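Local coordinates for kelch domain-containing protein (Colletotrichum graminicola M1.001, PDB 5C86) that probably oxidises alcohols at a copper site, as a fungal member of the galactose oxidase and glyoxal oxidase family, at residues 10-15 with 345-350; 17-22 with 28-33; 37-42 with 136-141. All blocks are in the same frame, centred on the assembly; numbering follows the deposited sequence.

Contact 1 (10-15 with 345-350); sequences VKFPVV and TIWSGG
Phe12 sets the rim of its phenyl ring against the benzene half of the Trp347 indole, overlapping its outer CH2–CZ3 side. The two rings make an offset edge-to-face pair: the planes stand at 84°, with the edge of Phe12 turned toward the indole, and the centroid of the phenyl ring is 5.6 Å from that of the six-membered ring of Trp347. One phenyl atom does most of the touching, since Phe12 CE2 is 3.5 Å from Trp347 CH2 and 3.8 Å from Trp347 CZ3. The indole reaches across because its CG is anti to the backbone N (chi1 161°), which carries the six-membered ring away from its own strand and toward 10-15. Its position is fixed from several directions. The backbone N of Gly349 lies 3.5 Å above the ring plane, on the side opposite Phe12, while NE1 is hydrogen-bonded to Thr337 OG1. Val10 adds a lighter apolar touch, its CG1 lying 4.3 Å from Trp347 CZ3. At the far end Val15 CG1 rests 4.4 Å from Gly350 CA, and the carbonyl O of Gly350 accepts a bond from Arg332. No hydrogen bond joins the two segments, and every residue that touches is buried. The Val15 side chain is about 6 Å from that of His335, which binds copper in the metal-loaded enzyme but is metal-free here, so this end borders the metal site. The setting is the blade that closes the seven-bladed kelch propeller: strand 5-11 from the N-terminal part of the chain forms its outermost strand, strand 364-369 runs between it and strand 346-350, and strand 336-340 is innermost, so Phe12 and Trp347 meet over one face of strand 364-369, on the side where Phe12 also packs against strand 47-52.

Contact 2 (17-22 with 28-33); sequences VAVALV and LLVWSS
Ala18 and Ala20 pair with Trp31 and Leu29 in an antiparallel beta hairpin, whose strands 18-21 and 28-31 are the two inner strands of one four-stranded blade of the kelch propeller. The paired part is tight. Ala20 and Leu29 form a hydrogen-bonded pair, closed by Ala20 N to Leu29 O at 2.8 Å and by the return bond from Leu29 N to Ala20 O. Ala18 and Trp31 form another, with Trp31 N to Ala18 O at 2.9 Å and Ala18 N to Trp31 O at 3.2 Å. Between them, Val19 and Val30 are a non-hydrogen-bonded pair and meet on the other face, Val19 CG1 being 3.6 Å from Val30 CG1; there Val19, Leu21 and Leu28 pack on Leu339 of strand 336-340. Beyond these pairs the grip slackens, although nothing here opens to solvent. Val17 N reaches Trp31 O only weakly, at 3.4 Å with an N-H...O angle of 127°, and Val22 CG2 does no more than brush Leu29 CB at 4.1 Å. The Val17 end borders the metal site: its side chain is about 4 Å from those of His335 and His423, both residues of that site. His423 follows strand 412-422, which pairs antiparallel with the inner, axis-facing edge of strand 18-21, bringing part of the C-terminal region into the propeller. Trp31 NE1 is satisfied by Met71 O. With CG between the backbone N and the carbonyl carbon (chi1 69°), the indole folds back over the partner strand, where the methyl of Ala18 makes a CH-pi contact, CB sitting 3.6 Å from the centroid of the Trp31 five-membered ring and 19° off its normal.

Contact 3 (37-42 with 136-141); sequences NRWTTA and GSFSGA
Phe138 and Ser139 face Trp39 and Thr41 where two irregular loops meet beside the copper site of this galactose oxidase relative. Along 136-141, Gly136 and Phe138 are both bonded through their backbones to Gly119, which places the loop next to Tyr120. Phe138 then supplies most of this segment's part in the contact. With CG anti to the backbone N (chi1 167°), its ring extends toward the other loop and presents CE1 to Trp39 CZ3 at 3.8 Å. That indole atom lies at the phenyl edge, near its plane, yet the rings meet obliquely, planes at 57° and centroids 5.8 Å apart. Phe138 CZ also lies 4.0 Å from Thr41 CA and close to OG1. The backbone O of Phe138 accepts a bond of 2.8 Å from a water, which is also hydrogen-bonded to Thr41 OG1 at 3.0 Å. One residue on, Ser139 meets the Thr41 methyl through CB, CB to CG2 4.4 Å, while its hydroxyl is bonded to Gly89 O. Both aromatic residues have further ring partners: Phe138 stacks on Tyr120, a further residue of the copper site, and Trp39 on Phe72. In galactose oxidase a tryptophan indole covers the equivalent tyrosine, a role Phe138 probably takes here. With apolar rings meeting directly and polar groups joined solely through water, the contact probably forms a largely apolar edge beside the copper site, which may suit the less polar alcohols.

How the contacts relate
From the N terminus, strand 5-11 leads through 10-15 straight into 17-22, and contact 2 closes first, a short hairpin joining neighbouring strands of one blade. The chain then passes through 37-42 and, nearly a hundred residues later, closes contact 3 at 136-141. Contact 1 closes last, at 345-350, so its long loop encloses both others, which follow in series without crossing. Contacts 1 and 2 touch, with Phe12 CD1 3.6 Å from Val30 CG2, joining the closing blade to the hairpin's blade. Ser33 OG, hydrogen-bonded to Arg38 O, links contact 2 to contact 3, which in turn ties two loops together beside the copper site.

Contact 1 (10-15 with 345-350)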
loop_
_atom_site.group_PDB
_atom_site.type_symbol
_atom_site.label_atom_id
_atom_site.label_comp_id
_atom_site.label_asym_id
_atom_site.label_seq_id
_atom_site.Cartn_x
_atom_site.Cartn_y
_atom_site.Cartn_z
ATOM N N VAL A 10 1.227 4.520 -20.367
ATOM C CA VAL A 10 1.089 5.829 -19.796
ATOM C C VAL A 10 2.529 6.234 -19.475
ATOM O O VAL A 10 3.276 5.460 -18.874
ATOM C CB VAL A 10 0.219 5.721 -18.534
ATOM C CG1 VAL A 10 0.343 6.901 -17.573
ATOM C CG2 VAL A 10 -1.226 5.517 -18.997
ATOM N N LYS A 11 2.910 7.442 -19.828
ATOM C CA LYS A 11 4.295 7.868 -19.637
ATOM C C LYS A 11 4.376 9.109 -18.804
ATOM O O LYS A 11 3.762 10.136 -19.087
ATOM C CB LYS A 11 4.914 8.126 -21.020
ATOM C CG LYS A 11 6.309 7.523 -21.195
ATOM C CD LYS A 11 7.145 8.368 -22.169
ATOM C CE LYS A 11 6.445 8.539 -23.513
ATOM N NZ LYS A 11 7.027 9.670 -24.297
ATOM N N PHE A 12 5.105 9.064 -17.710
ATOM C CA PHE A 12 5.233 10.162 -16.878
ATOM C C PHE A 12 6.571 10.920 -17.168
ATOM O O PHE A 12 7.528 10.296 -17.549
ATOM C CB PHE A 12 5.272 9.728 -15.374
ATOM C CG PHE A 12 3.900 9.370 -14.817
ATOM C CD1 PHE A 12 3.041 10.346 -14.302
ATOM C CD2 PHE A 12 3.539 8.045 -14.741
ATOM C CE1 PHE A 12 1.781 10.010 -13.823
ATOM C CE2 PHE A 12 2.281 7.696 -14.237
ATOM C CZ PHE A 12 1.425 8.677 -13.773
ATOM N N PRO A 13 6.626 12.179 -16.798
ATOM C CA PRO A 13 7.888 12.928 -17.002
ATOM C C PRO A 13 8.876 12.645 -15.865
ATOM O O PRO A 13 10.002 13.189 -15.912
ATOM C CB PRO A 13 7.423 14.368 -16.935
ATOM C CG PRO A 13 6.287 14.344 -15.928
ATOM C CD PRO A 13 5.568 13.065 -16.270
ATOM N N VAL A 14 8.495 11.838 -14.828
ATOM C CA VAL A 14 9.459 11.467 -13.720
ATOM C C VAL A 14 9.267 9.949 -13.520
ATOM O O VAL A 14 8.217 9.379 -13.914
ATOM C CB VAL A 14 9.252 12.155 -12.389
ATOM C CG1 VAL A 14 9.236 13.676 -12.509
ATOM C CG2 VAL A 14 7.912 11.765 -11.706
ATOM N N VAL A 15 10.280 9.205 -13.032
ATOM C CA VAL A 15 10.102 7.789 -12.839
ATOM C C VAL A 15 9.177 7.677 -11.580
ATOM O O VAL A 15 9.431 8.247 -10.518
ATOM C CB VAL A 15 11.427 7.066 -12.564
ATOM C CG1 VAL A 15 11.204 5.592 -12.387
ATOM C CG2 VAL A 15 12.425 7.324 -13.741
ATOM N N THR A 345 -9.231 -1.028 -11.677
ATOM C CA THR A 345 -8.033 -1.421 -12.385
ATOM C C THR A 345 -6.841 -1.181 -11.412
ATOM O O THR A 345 -6.965 -0.556 -10.342
ATOM C CB THR A 345 -7.808 -0.571 -13.670
ATOM O OG1 THR A 345 -7.525 0.757 -13.267
ATOM C CG2 THR A 345 -9.015 -0.715 -14.576
ATOM N N ILE A 346 -5.671 -1.670 -11.842
ATOM C CA ILE A 346 -4.464 -1.614 -11.040
ATOM C C ILE A 346 -3.333 -0.988 -11.823
ATOM O O ILE A 346 -2.959 -1.497 -12.884
ATOM C CB ILE A 346 -4.025 -2.960 -10.552
ATOM C CG1 ILE A 346 -5.175 -3.711 -9.872
ATOM C CG2 ILE A 346 -2.887 -2.775 -9.549
ATOM C CD1 ILE A 346 -4.847 -5.065 -9.261
ATOM N N TRP A 347 -2.867 0.113 -11.344
ATOM C CA TRP A 347 -1.571 0.691 -11.864
ATOM C C TRP A 347 -0.432 -0.229 -11.633
ATOM O O TRP A 347 -0.292 -0.830 -10.573
ATOM C CB TRP A 347 -1.287 1.997 -11.179
ATOM C CG TRP A 347 0.119 2.429 -11.262
ATOM C CD1 TRP A 347 1.045 2.352 -10.220
ATOM C CD2 TRP A 347 0.768 3.060 -12.346
ATOM N NE1 TRP A 347 2.264 2.848 -10.656
ATOM C CE2 TRP A 347 2.087 3.301 -11.940
ATOM C CE3 TRP A 347 0.378 3.391 -13.644
ATOM C CZ2 TRP A 347 3.038 3.900 -12.815
ATOM C CZ3 TRP A 347 1.315 3.995 -14.516
ATOM C CH2 TRP A 347 2.603 4.206 -14.080
ATOM N N SER A 348 0.418 -0.392 -12.668
ATOM C CA SER A 348 1.755 -1.049 -12.555
ATOM C C SER A 348 2.796 -0.276 -13.398
ATOM O O SER A 348 2.546 -0.092 -14.615
ATOM C CB SER A 348 1.672 -2.458 -13.052
ATOM O OG SER A 348 2.957 -3.043 -13.164
ATOM N N GLY A 349 3.835 0.209 -12.723
ATOM C CA GLY A 349 4.829 0.892 -13.540
ATOM C C GLY A 349 6.038 1.203 -12.782
ATOM O O GLY A 349 6.301 0.683 -11.743
ATOM N N GLY A 350 6.842 2.088 -13.361
ATOM C CA GLY A 350 8.100 2.441 -12.695
ATOM C C GLY A 350 9.226 1.437 -12.863
ATOM O O GLY A 350 9.158 0.494 -13.647
#

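Contact 2 (17-22 with 28-33)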
loop_
_atom_site.group_PDB
_atom_site.type_symbol
_atom_site.label_atom_id
_atom_site.label_comp_id
_atom_site.label_asym_id
_atom_site.label_seq_id
_atom_site.Cartn_x
_atom_site.Cartn_y
_atom_site.Cartn_z
ATOM N N VAL A 17 8.397 6.201 -8.830
ATOM C CA VAL A 17 8.977 5.347 -7.826
ATOM C C VAL A 17 8.089 5.311 -6.552
ATOM O O VAL A 17 8.200 4.380 -5.732
ATOM C CB VAL A 17 10.422 5.814 -7.499
ATOM C CG1 VAL A 17 11.037 5.083 -6.331
ATOM C CG2 VAL A 17 11.249 5.640 -8.789
ATOM N N ALA A 18 7.318 6.332 -6.363
ATOM C CA ALA A 18 6.370 6.435 -5.257
ATOM C C ALA A 18 5.090 6.876 -5.918
ATOM O O ALA A 18 5.085 7.794 -6.768
ATOM C CB ALA A 18 6.832 7.380 -4.216
ATOM N N VAL A 19 3.948 6.314 -5.481
ATOM C CA VAL A 19 2.657 6.678 -6.029
ATOM C C VAL A 19 1.615 6.722 -4.939
ATOM O O VAL A 19 1.747 5.988 -3.944
ATOM C CB VAL A 19 2.170 5.774 -7.134
ATOM C CG1 VAL A 19 3.178 5.696 -8.293
ATOM C CG2 VAL A 19 1.854 4.360 -6.652
ATOM N N ALA A 20 0.595 7.570 -5.125
ATOM C CA ALA A 20 -0.488 7.708 -4.127
ATOM C C ALA A 20 -1.774 7.930 -4.842
ATOM O O ALA A 20 -1.808 8.673 -5.851
ATOM C CB ALA A 20 -0.263 8.847 -3.197
ATOM N N LEU A 21 -2.849 7.328 -4.355
ATOM C CA LEU A 21 -4.182 7.588 -4.941
ATOM C C LEU A 21 -4.751 8.768 -4.223
ATOM O O LEU A 21 -4.782 8.820 -3.007
ATOM C CB LEU A 21 -5.097 6.364 -4.773
ATOM C CG LEU A 21 -6.460 6.536 -5.414
ATOM C CD1 LEU A 21 -6.339 6.434 -6.874
ATOM C CD2 LEU A 21 -7.363 5.440 -4.941
ATOM N N VAL A 22 -5.187 9.797 -4.976
ATOM C CA VAL A 22 -5.699 11.005 -4.368
ATOM C C VAL A 22 -7.197 10.774 -3.944
ATOM O O VAL A 22 -8.029 10.405 -4.777
ATOM C CB VAL A 22 -5.613 12.146 -5.384
ATOM C CG1 VAL A 22 -6.181 13.406 -4.785
ATOM C CG2 VAL A 22 -4.138 12.350 -5.861
ATOM N N LEU A 28 -3.994 9.804 -9.870
ATOM C CA LEU A 28 -2.741 9.118 -9.409
ATOM C C LEU A 28 -1.594 10.139 -9.355
ATOM O O LEU A 28 -1.168 10.682 -10.404
ATOM C CB LEU A 28 -2.383 8.040 -10.375
ATOM C CG LEU A 28 -1.220 7.093 -9.952
ATOM C CD1 LEU A 28 -1.597 6.209 -8.730
ATOM C CD2 LEU A 28 -0.827 6.294 -11.167
ATOM N N LEU A 29 -1.145 10.340 -8.165
ATOM C CA LEU A 29 0.017 11.226 -7.888
ATOM C C LEU A 29 1.289 10.403 -7.811
ATOM O O LEU A 29 1.328 9.413 -7.071
ATOM C CB LEU A 29 -0.126 12.017 -6.599
ATOM C CG LEU A 29 0.932 13.048 -6.158
ATOM C CD1 LEU A 29 0.978 14.186 -7.137
ATOM C CD2 LEU A 29 0.567 13.568 -4.817
ATOM N N VAL A 30 2.303 10.785 -8.576
ATOM C CA VAL A 30 3.575 10.076 -8.574
ATOM C C VAL A 30 4.724 11.030 -8.211
ATOM O O VAL A 30 4.648 12.242 -8.528
ATOM C CB VAL A 30 3.832 9.345 -9.872
ATOM C CG1 VAL A 30 2.591 8.633 -10.367
ATOM C CG2 VAL A 30 4.384 10.283 -10.973
ATOM N N TRP A 31 5.785 10.487 -7.639
ATOM C CA TRP A 31 6.979 11.316 -7.434
ATOM C C TRP A 31 8.234 10.481 -7.481
ATOM O O TRP A 31 8.238 9.282 -7.287
ATOM C CB TRP A 31 6.944 12.125 -6.171
ATOM C CG TRP A 31 7.041 11.435 -4.831
ATOM C CD1 TRP A 31 8.183 11.161 -4.161
ATOM C CD2 TRP A 31 5.962 10.974 -3.997
ATOM N NE1 TRP A 31 7.923 10.616 -2.951
ATOM C CE2 TRP A 31 6.555 10.462 -2.838
ATOM C CE3 TRP A 31 4.563 10.936 -4.132
ATOM C CZ2 TRP A 31 5.824 9.914 -1.765
ATOM C CZ3 TRP A 31 3.805 10.384 -3.058
ATOM C CH2 TRP A 31 4.450 9.917 -1.883
ATOM N N SER A 32 9.373 11.149 -7.777
ATOM C CA SER A 32 10.716 10.501 -7.885
ATOM C C SER A 32 11.551 10.978 -6.736
ATOM O O SER A 32 11.768 10.274 -5.746
ATOM C CB SER A 32 11.330 10.776 -9.239
ATOM O OG SER A 32 11.308 12.211 -9.560
ATOM N N SER A 33 12.066 12.224 -6.821
ATOM C CA SER A 33 13.089 12.767 -5.938
ATOM C C SER A 33 13.268 14.242 -6.364
ATOM O O SER A 33 12.462 14.756 -7.169
ATOM C CB SER A 33 14.420 12.056 -6.156
ATOM O OG SER A 33 14.821 12.208 -7.480
#

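Contact 3 (37-42 with 136-141)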
loop_
_atom_site.group_PDB
_atom_site.type_symbol
_atom_site.label_atom_id
_atom_site.label_comp_id
_atom_site.label_asym_id
_atom_site.label_seq_id
_atom_site.Cartn_x
_atom_site.Cartn_y
_atom_site.Cartn_z
ATOM N N ASN A 37 14.947 11.682 -12.916
ATOM C CA ASN A 37 15.569 10.515 -13.434
ATOM C C ASN A 37 16.782 9.975 -12.601
ATOM O O ASN A 37 17.464 9.074 -13.066
ATOM C CB ASN A 37 16.054 10.808 -14.852
ATOM C CG ASN A 37 17.067 11.966 -14.885
ATOM O OD1 ASN A 37 17.387 12.601 -13.886
ATOM N ND2 ASN A 37 17.463 12.305 -16.074
ATOM N N ARG A 38 17.045 10.469 -11.419
ATOM C CA ARG A 38 18.159 9.906 -10.667
ATOM C C ARG A 38 17.880 10.459 -9.291
ATOM O O ARG A 38 16.884 11.046 -9.149
ATOM C CB ARG A 38 19.491 10.377 -11.299
ATOM C CG ARG A 38 19.562 11.891 -11.396
ATOM C CD ARG A 38 20.584 12.263 -12.460
ATOM N NE ARG A 38 21.054 13.643 -12.459
ATOM C CZ ARG A 38 20.589 14.570 -13.289
ATOM N NH1 ARG A 38 19.604 14.235 -14.089
ATOM N NH2 ARG A 38 21.078 15.826 -13.290
ATOM N N TRP A 39 18.729 10.196 -8.298
ATOM C CA TRP A 39 18.626 10.455 -6.875
ATOM C C TRP A 39 20.012 10.512 -6.273
ATOM O O TRP A 39 20.959 10.003 -6.934
ATOM C CB TRP A 39 17.791 9.345 -6.112
ATOM C CG TRP A 39 18.478 8.034 -6.291
ATOM C CD1 TRP A 39 18.315 7.208 -7.322
ATOM C CD2 TRP A 39 19.433 7.425 -5.407
ATOM N NE1 TRP A 39 19.146 6.099 -7.192
ATOM C CE2 TRP A 39 19.859 6.225 -6.038
ATOM C CE3 TRP A 39 19.991 7.782 -4.194
ATOM C CZ2 TRP A 39 20.812 5.366 -5.460
ATOM C CZ3 TRP A 39 20.960 6.933 -3.616
ATOM C CH2 TRP A 39 21.361 5.741 -4.303
ATOM N N THR A 40 20.129 11.094 -5.092
ATOM C CA THR A 40 21.307 10.932 -4.220
ATOM C C THR A 40 20.909 10.720 -2.836
ATOM O O THR A 40 19.731 10.994 -2.449
ATOM C CB THR A 40 22.251 12.201 -4.232
ATOM O OG1 THR A 40 21.577 13.310 -3.630
ATOM C CG2 THR A 40 22.705 12.473 -5.644
ATOM N N THR A 41 21.810 10.207 -1.980
ATOM C CA THR A 41 21.445 9.983 -0.588
ATOM C C THR A 41 21.031 11.290 0.076
ATOM O O THR A 41 20.086 11.342 0.890
ATOM C CB THR A 41 22.577 9.259 0.174
ATOM O OG1 THR A 41 22.798 8.000 -0.445
ATOM C CG2 THR A 41 22.212 9.066 1.621
ATOM N N ALA A 42 21.786 12.377 -0.201
ATOM C CA ALA A 42 21.495 13.661 0.406
ATOM C C ALA A 42 20.319 14.337 -0.205
ATOM O O ALA A 42 19.712 15.162 0.468
ATOM C CB ALA A 42 22.704 14.607 0.225
ATOM N N GLY A 136 14.652 2.091 9.110
ATOM C CA GLY A 136 14.941 2.904 7.952
ATOM C C GLY A 136 16.394 3.410 8.044
ATOM O O GLY A 136 16.609 4.523 8.544
ATOM N N SER A 137 17.308 2.697 7.388
ATOM C CA SER A 137 18.731 3.107 7.401
ATOM C C SER A 137 19.332 3.472 6.081
ATOM O O SER A 137 20.589 3.523 5.911
ATOM C CB SER A 137 19.519 2.068 8.213
ATOM O OG SER A 137 19.474 0.769 7.661
ATOM N N PHE A 138 18.500 3.806 5.109
ATOM C CA PHE A 138 18.981 4.388 3.857
ATOM C C PHE A 138 19.673 5.708 4.135
ATOM O O PHE A 138 20.678 6.029 3.460
ATOM C CB PHE A 138 17.865 4.558 2.881
ATOM C CG PHE A 138 18.178 5.420 1.708
ATOM C CD1 PHE A 138 18.896 4.935 0.636
ATOM C CD2 PHE A 138 17.751 6.708 1.686
ATOM C CE1 PHE A 138 19.157 5.777 -0.473
ATOM C CE2 PHE A 138 18.054 7.546 0.642
ATOM C CZ PHE A 138 18.775 7.074 -0.432
ATOM N N SER A 139 19.082 6.496 5.006
ATOM C CA SER A 139 19.578 7.841 5.343
ATOM C C SER A 139 19.314 7.995 6.814
ATOM O O SER A 139 18.774 7.079 7.463
ATOM C CB SER A 139 18.845 8.855 4.502
ATOM O OG SER A 139 17.455 8.717 4.838
ATOM N N GLY A 140 19.823 9.087 7.398
ATOM C CA GLY A 140 19.567 9.333 8.784
ATOM C C GLY A 140 20.714 9.007 9.707
ATOM O O GLY A 140 21.807 8.839 9.248
ATOM N N ALA A 141 20.442 8.875 10.971
ATOM C CA ALA A 141 21.486 8.748 11.965
ATOM C C ALA A 141 20.913 8.210 13.250
ATOM O O ALA A 141 19.791 8.532 13.607
ATOM C CB ALA A 141 22.082 10.148 12.186
HETATM O O HOH W 1 22.190 5.570 1.172
#